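Local coordinates for protein AA9 family lytic polysaccharide monooxygenase D (Myceliophthora thermophila, PDB 5UFV) that cleaves cellulose oxidatively as a copper-dependent lytic polysaccharide monooxygenase, using oxygen or hydrogen peroxide to yield C1-oxidised products, at residues 15-19 with 20-24; 183-187 with 188-192; 208-211 with 212-215. All blocks are in the same frame, centred on the assembly; numbering follows the deposited sequence.

Interaction 1: residues 15-19 with 20-24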
loop_
_atom_site.group_PDB
_atom_site.type_symbol
_atom_site.label_atom_id
_atom_site.label_comp_id
_atom_site.label_asym_id
_atom_site.label_seq_id
_atom_site.Cartn_x
_atom_site.Cartn_y
_atom_site.Cartn_z
ATOM N N PRO A 15 6.170 16.382 -0.907
ATOM C CA PRO A 15 5.043 16.505 0.003
ATOM C C PRO A 15 3.791 15.810 -0.509
ATOM O O PRO A 15 3.547 15.706 -1.705
ATOM C CB PRO A 15 4.809 18.007 0.111
ATOM C CG PRO A 15 5.596 18.640 -0.982
ATOM C CD PRO A 15 6.517 17.644 -1.580
ATOM N N GLY A 16 3.000 15.309 0.407
ATOM C CA GLY A 16 1.752 14.741 0.003
ATOM C C GLY A 16 0.656 15.797 -0.103
ATOM O O GLY A 16 0.839 16.984 0.225
ATOM N N TYR A 17 -0.496 15.315 -0.566
ATOM C CA TYR A 17 -1.725 16.071 -0.537
ATOM C C TYR A 17 -2.098 16.255 0.907
ATOM O O TYR A 17 -1.835 15.396 1.754
ATOM C CB TYR A 17 -2.783 15.259 -1.263
ATOM C CG TYR A 17 -4.124 15.904 -1.468
ATOM C CD1 TYR A 17 -4.320 16.869 -2.461
ATOM C CD2 TYR A 17 -5.231 15.489 -0.710
ATOM C CE1 TYR A 17 -5.576 17.434 -2.660
ATOM C CE2 TYR A 17 -6.490 16.035 -0.904
ATOM C CZ TYR A 17 -6.666 16.994 -1.880
ATOM O OH TYR A 17 -7.931 17.518 -2.064
ATOM N N SER A 18 -2.693 17.394 1.198
ATOM C CA SER A 18 -3.119 17.688 2.536
ATOM C C SER A 18 -4.621 17.429 2.681
ATOM O O SER A 18 -5.439 18.350 2.562
ATOM C CB SER A 18 -2.771 19.126 2.863
ATOM O OG SER A 18 -3.199 19.445 4.190
ATOM N N GLY A 19 -4.959 16.171 2.961
ATOM C CA GLY A 19 -6.337 15.683 3.061
ATOM C C GLY A 19 -7.280 16.546 3.891
ATOM O O GLY A 19 -8.385 16.847 3.458
ATOM N N PHE A 20 -6.832 16.993 5.062
ATOM C CA PHE A 20 -7.713 17.738 5.971
ATOM C C PHE A 20 -7.856 19.217 5.636
ATOM O O PHE A 20 -8.708 19.884 6.187
ATOM C CB PHE A 20 -7.223 17.636 7.410
ATOM C CG PHE A 20 -7.324 16.275 7.994
ATOM C CD1 PHE A 20 -8.574 15.760 8.352
ATOM C CD2 PHE A 20 -6.166 15.528 8.249
ATOM C CE1 PHE A 20 -8.682 14.501 8.921
ATOM C CE2 PHE A 20 -6.246 14.264 8.801
ATOM C CZ PHE A 20 -7.511 13.747 9.134
ATOM N N ALA A 21 -6.993 19.728 4.768
ATOM C CA ALA A 21 -7.002 21.136 4.384
ATOM C C ALA A 21 -6.161 21.298 3.131
ATOM O O ALA A 21 -5.001 21.706 3.198
ATOM C CB ALA A 21 -6.440 21.982 5.513
ATOM N N PRO A 22 -6.728 20.946 1.978
ATOM C CA PRO A 22 -5.937 21.037 0.760
ATOM C C PRO A 22 -5.464 22.437 0.515
ATOM O O PRO A 22 -6.191 23.365 0.730
ATOM C CB PRO A 22 -6.899 20.581 -0.324
ATOM C CG PRO A 22 -7.882 19.707 0.372
ATOM C CD PRO A 22 -8.013 20.256 1.765
ATOM N N THR A 23 -4.213 22.541 0.096
ATOM C CA THR A 23 -3.500 23.791 -0.084
ATOM C C THR A 23 -3.666 24.328 -1.487
ATOM O O THR A 23 -3.316 25.472 -1.749
ATOM C CB THR A 23 -1.982 23.560 0.040
ATOM O OG1 THR A 23 -1.582 22.631 -0.958
ATOM C CG2 THR A 23 -1.623 22.962 1.351
ATOM N N GLY A 24 -4.110 23.487 -2.415
ATOM C CA GLY A 24 -4.130 23.871 -3.834
ATOM C C GLY A 24 -2.774 23.811 -4.525
ATOM O O GLY A 24 -2.646 24.200 -5.662
HETATM O O HOH W 1 -3.549 17.334 6.070
HETATM O O HOH W 2 -2.891 19.668 -0.606
#
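Tyr-17 and Pro-22 supply the main apolar contact. The phenol end of the tyrosine does the touching: Tyr-17 OH lies 3.3 Å from Pro-22 CG, and Tyr-17 CZ is 3.7 Å from the same atom. The two side chains cross at a slant, with the proline carbons at the hydroxyl-bearing end of the phenol. Tyr-17 reaches there because its CG stands opposite the backbone nitrogen (chi1 -175°), which carries the ring forward to the returning chain.

Backbone hydrogen bonding closes the turn between them. Ala-21 N donates to Ser-18 O at 3.0 Å with an N-H...O angle of 147°. With Gly-19 and Phe-20 at its two central positions, this is a type I beta turn, set in the long loop that follows strand 12-15. Two further direct bonds lead out of the turn, Thr-23 OG1 with Gln-25 N and Tyr-17 N with Gln-29 OE1. The side chain of Phe-20 is about 11 Å from the bound copper and packs edge-to-face with Tyr-35. Its position is consistent with the flat surface that AA9 enzymes present to cellulose around the metal.

Water-mediated bonds form the third group. Water 2 accepts from both Ser-18 N, at 2.9 Å, and Thr-23 N, at 3.2 Å, so it bridges the chain entering the turn to the chain leaving it. Water 1 is hydrogen-bonded to Ser-18 OG at 2.8 Å and accepts a weak bond from Phe-20 N.

Interaction 2: residues 183-187 with 188-192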
loop_
_atom_site.group_PDB
_atom_site.type_symbol
_atom_site.label_atom_id
_atom_site.label_comp_id
_atom_site.label_asym_id
_atom_site.label_seq_id
_atom_site.Cartn_x
_atom_site.Cartn_y
_atom_site.Cartn_z
ATOM N N ALA A 183 11.330 -5.752 -17.985
ATOM C CA ALA A 183 10.542 -6.635 -17.162
ATOM C C ALA A 183 9.140 -6.041 -16.947
ATOM O O ALA A 183 8.975 -4.847 -16.645
ATOM C CB ALA A 183 11.241 -6.899 -15.835
ATOM N N GLU A 184 8.148 -6.897 -17.183
ATOM C CA GLU A 184 6.764 -6.627 -16.890
ATOM C C GLU A 184 6.205 -7.851 -16.175
ATOM O O GLU A 184 6.484 -8.983 -16.550
ATOM C CB GLU A 184 5.982 -6.301 -18.166
ATOM C CG GLU A 184 6.096 -4.823 -18.568
ATOM C CD GLU A 184 4.836 -4.245 -19.221
ATOM O OE1 GLU A 184 4.045 -5.014 -19.829
ATOM O OE2 GLU A 184 4.640 -3.008 -19.131
ATOM N N PRO A 185 5.462 -7.626 -15.090
ATOM C CA PRO A 185 4.927 -8.789 -14.404
ATOM C C PRO A 185 3.884 -9.524 -15.234
ATOM O O PRO A 185 3.071 -8.903 -15.902
ATOM C CB PRO A 185 4.311 -8.203 -13.122
ATOM C CG PRO A 185 4.257 -6.726 -13.318
ATOM C CD PRO A 185 5.311 -6.384 -14.310
ATOM N N ALA A 186 3.929 -10.843 -15.173
ATOM C CA ALA A 186 2.939 -11.692 -15.814
ATOM C C ALA A 186 1.574 -11.482 -15.192
ATOM O O ALA A 186 1.459 -10.918 -14.105
ATOM C CB ALA A 186 3.347 -13.158 -15.701
ATOM N N ALA A 187 0.540 -11.952 -15.884
ATOM C CA ALA A 187 -0.846 -11.783 -15.442
ATOM C C ALA A 187 -1.097 -12.386 -14.050
ATOM O O ALA A 187 -1.960 -11.903 -13.318
ATOM C CB ALA A 187 -1.811 -12.373 -16.477
ATOM N N SER A 188 -0.334 -13.412 -13.676
ATOM C CA SER A 188 -0.480 -14.058 -12.356
ATOM C C SER A 188 0.037 -13.209 -11.188
ATOM O O SER A 188 -0.174 -13.555 -10.017
ATOM C CB SER A 188 0.265 -15.393 -12.350
ATOM O OG SER A 188 1.610 -15.171 -12.698
ATOM N N TYR A 189 0.752 -12.133 -11.510
ATOM C CA TYR A 189 1.275 -11.195 -10.503
ATOM C C TYR A 189 0.348 -9.988 -10.347
ATOM O O TYR A 189 0.485 -9.199 -9.408
ATOM C CB TYR A 189 2.694 -10.709 -10.869
ATOM C CG TYR A 189 3.812 -11.697 -10.621
ATOM C CD1 TYR A 189 4.223 -11.991 -9.334
ATOM C CD2 TYR A 189 4.484 -12.319 -11.675
ATOM C CE1 TYR A 189 5.252 -12.889 -9.081
ATOM C CE2 TYR A 189 5.518 -13.223 -11.432
ATOM C CZ TYR A 189 5.894 -13.503 -10.125
ATOM O OH TYR A 189 6.914 -14.377 -9.851
ATOM N N LYS A 190 -0.597 -9.849 -11.264
ATOM C CA LYS A 190 -1.452 -8.670 -11.318
ATOM C C LYS A 190 -2.850 -8.956 -10.783
ATOM O O LYS A 190 -3.333 -10.091 -10.888
ATOM C CB LYS A 190 -1.576 -8.176 -12.758
ATOM C CG LYS A 190 -0.322 -7.538 -13.321
ATOM C CD LYS A 190 -0.397 -7.546 -14.839
ATOM C CE LYS A 190 0.412 -6.423 -15.463
ATOM N NZ LYS A 190 0.528 -6.674 -16.924
ATOM N N ALA A 191 -3.472 -7.908 -10.220
ATOM C CA ALA A 191 -4.859 -7.915 -9.722
ATOM C C ALA A 191 -5.551 -6.580 -9.968
ATOM O O ALA A 191 -4.913 -5.554 -10.204
ATOM C CB ALA A 191 -4.873 -8.185 -8.240
ATOM N N ALA A 192 -6.871 -6.615 -9.914
ATOM C CA ALA A 192 -7.673 -5.420 -9.853
ATOM C C ALA A 192 -7.812 -4.974 -8.408
ATOM O O ALA A 192 -7.698 -5.784 -7.481
ATOM C CB ALA A 192 -9.050 -5.702 -10.445
#
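Two overlapping turns, in which Tyr-189 and Lys-190 fold back on Ala-186 and Ala-187, bring the chain into strand 190-191. The evidence is a pair of successive backbone hydrogen bonds: Tyr-189 N to Ala-186 O at 3.0 Å (158° at the hydrogen) and Lys-190 N to Ala-187 O at 3.2 Å (154°). The backbone angles of Ala-187 and Ser-188 are close to those of a type I turn.

Side chains pack along the bend. Pro-185 CB touches Tyr-189 CB at 3.7 Å. The ring carbon Tyr-189 CD2 comes 3.8 Å from Ala-186 N, which lies at the ring edge near its plane, and Ala-186 CB adds a looser apolar contact. Lys-190 lays its aliphatic chain back along the backbone of 185-186, extended beyond CG, so that CD is 3.9 Å from both Pro-185 O and Ala-186 O. Its ammonium group is 4.9 Å from Glu-184 OE1 (NZ to OE1), too far for an ion pair but probably favourable; Glu-184 OE2 also forms a long, weak ion pair with Lys-86 NZ.

Phe-225 meets the Tyr-189 ring edge-to-face and also packs on Pro-185, bringing the C-terminal part of the chain against the turn. Beyond it, Ala-191 bonds through its backbone to Trp-101, joining the short, weakly bonded strand to strand 101-107 at the margin of the six-stranded sheet.

Interaction 3: residues 208-211 with 212-215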
loop_
_atom_site.group_PDB
_atom_site.type_symbol
_atom_site.label_atom_id
_atom_site.label_comp_id
_atom_site.label_asym_id
_atom_site.label_seq_id
_atom_site.Cartn_x
_atom_site.Cartn_y
_atom_site.Cartn_z
ATOM N N ILE A 208 -9.606 -12.549 14.942
ATOM C CA ILE A 208 -8.210 -12.389 15.290
ATOM C C ILE A 208 -7.940 -12.739 16.760
ATOM O O ILE A 208 -6.848 -13.149 17.114
ATOM C CB ILE A 208 -7.718 -10.950 14.931
ATOM C CG1 ILE A 208 -6.192 -10.935 14.815
ATOM C CG2 ILE A 208 -8.263 -9.901 15.923
ATOM C CD1 ILE A 208 -5.607 -9.669 14.247
ATOM N N ASN A 209 -8.953 -12.605 17.602
ATOM C CA ASN A 209 -8.810 -12.888 19.014
ATOM C C ASN A 209 -8.996 -14.367 19.316
ATOM O O ASN A 209 -8.968 -14.747 20.466
ATOM C CB ASN A 209 -9.813 -12.054 19.829
ATOM C CG ASN A 209 -9.798 -10.584 19.439
ATOM O OD1 ASN A 209 -10.796 -10.022 18.999
ATOM N ND2 ASN A 209 -8.658 -9.965 19.581
ATOM N N ASP A 210 -9.164 -15.202 18.302
ATOM C CA ASP A 210 -9.326 -16.628 18.535
ATOM C C ASP A 210 -7.988 -17.355 18.455
ATOM O O ASP A 210 -7.478 -17.628 17.360
ATOM C CB ASP A 210 -10.278 -17.221 17.512
ATOM C CG ASP A 210 -10.537 -18.699 17.730
ATOM O OD1 ASP A 210 -9.954 -19.335 18.642
ATOM O OD2 ASP A 210 -11.346 -19.223 16.957
ATOM N N HIS A 211 -7.471 -17.711 19.628
ATOM C CA HIS A 211 -6.134 -18.281 19.756
ATOM C C HIS A 211 -6.055 -19.743 19.326
ATOM O O HIS A 211 -4.962 -20.295 19.273
ATOM C CB HIS A 211 -5.618 -18.108 21.196
ATOM C CG HIS A 211 -5.294 -16.688 21.548
ATOM N ND1 HIS A 211 -4.567 -16.346 22.668
ATOM C CD2 HIS A 211 -5.582 -15.522 20.916
ATOM C CE1 HIS A 211 -4.430 -15.030 22.720
ATOM N NE2 HIS A 211 -5.034 -14.507 21.665
ATOM N N SER A 212 -7.194 -20.362 19.007
ATOM C CA SER A 212 -7.217 -21.766 18.556
ATOM C C SER A 212 -6.904 -21.921 17.080
ATOM O O SER A 212 -6.537 -22.998 16.621
ATOM C CB SER A 212 -8.554 -22.413 18.878
ATOM O OG SER A 212 -8.639 -22.593 20.276
ATOM N N LEU A 213 -7.035 -20.828 16.347
ATOM C CA LEU A 213 -6.643 -20.792 14.950
ATOM C C LEU A 213 -5.126 -20.926 14.798
ATOM O O LEU A 213 -4.376 -20.732 15.766
ATOM C CB LEU A 213 -7.106 -19.472 14.305
ATOM C CG LEU A 213 -8.623 -19.238 14.234
ATOM C CD1 LEU A 213 -8.913 -17.996 13.400
ATOM C CD2 LEU A 213 -9.382 -20.464 13.697
ATOM N N PRO A 214 -4.671 -21.259 13.575
ATOM C CA PRO A 214 -3.245 -21.174 13.310
ATOM C C PRO A 214 -2.806 -19.728 13.416
ATOM O O PRO A 214 -3.479 -18.833 12.895
ATOM C CB PRO A 214 -3.100 -21.668 11.859
ATOM C CG PRO A 214 -4.411 -22.259 11.482
ATOM C CD PRO A 214 -5.440 -21.654 12.379
ATOM N N GLN A 215 -1.686 -19.519 14.097
ATOM C CA GLN A 215 -1.116 -18.199 14.269
ATOM C C GLN A 215 -0.169 -17.902 13.130
ATOM O O GLN A 215 1.000 -17.654 13.335
ATOM C CB GLN A 215 -0.420 -18.125 15.628
ATOM C CG GLN A 215 -1.395 -18.337 16.783
ATOM C CD GLN A 215 -2.390 -17.194 16.898
ATOM O OE1 GLN A 215 -2.003 -16.052 17.133
ATOM N NE2 GLN A 215 -3.670 -17.489 16.713
#
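The Leu-213 side chain lies over one face of the Asp-210 carboxylate, and on that same side Ser-212 N comes obliquely to OD1. Ser-212 N donates to Asp-210 OD1 at 3.0 Å, with 158° at the hydrogen, and approaches from 44° above the carboxylate plane. Leu-213 CG is 3.9 Å from Asp-210 OD2, and the two side chains cross at about a right angle. The second flat group, the imidazole of His-211, stacks on the ring of Phe-117 and is hydrogen-bonded through NE2 to the carboxylate of Asp-119, to which Asn-209 ND2 also donates. The third is the Gln-215 amide. Its NE2 points nearly straight at Leu-213 O (3.5 Å) in a weak bond, and its OE1 accepts from the backbone N of Leu-118, so OE1 is bonded and NE2 has a weak partner.

Asp-210 to Ser-212 is an Asx turn, superimposed on a type I beta turn that runs from Asp-210 to Leu-213. The latter is closed by a weak bond from Leu-213 N to Asp-210 O at 3.4 Å. With chi1 at -178° the aspartate carboxylate lies beside its own carbonyl carbon, near the amide two residues on.

The pair of turns lies in the loop after strand 190-191, on the surface of the AA9 domain. The Gln-215 side chain, bent at its second torsion, brings NE2 back to 4.0 Å from His-211 CA. The side chain of His-211 is about 11 Å from that of His-161, a probable oxygen-binding residue.

How the interactions relate
From the N terminus the three contacts follow in series, and none nests in or crosses another. Interaction 1 closes a bend just after strand 12-15, an outer strand of the four-stranded sheet, on the side where the copper is bound. Interaction 2 comes after strand 167-177 and turns the chain into strand 190-191, the margin of the six-stranded sheet, on the opposite side of the chain's centre. Interaction 3 reverses the long loop beyond that strand and sets it against residues 117-119. Centres of interactions 1 and 2 are about 32 Å apart, as are those of 2 and 3, and 1 and 3 are about 40 Å apart.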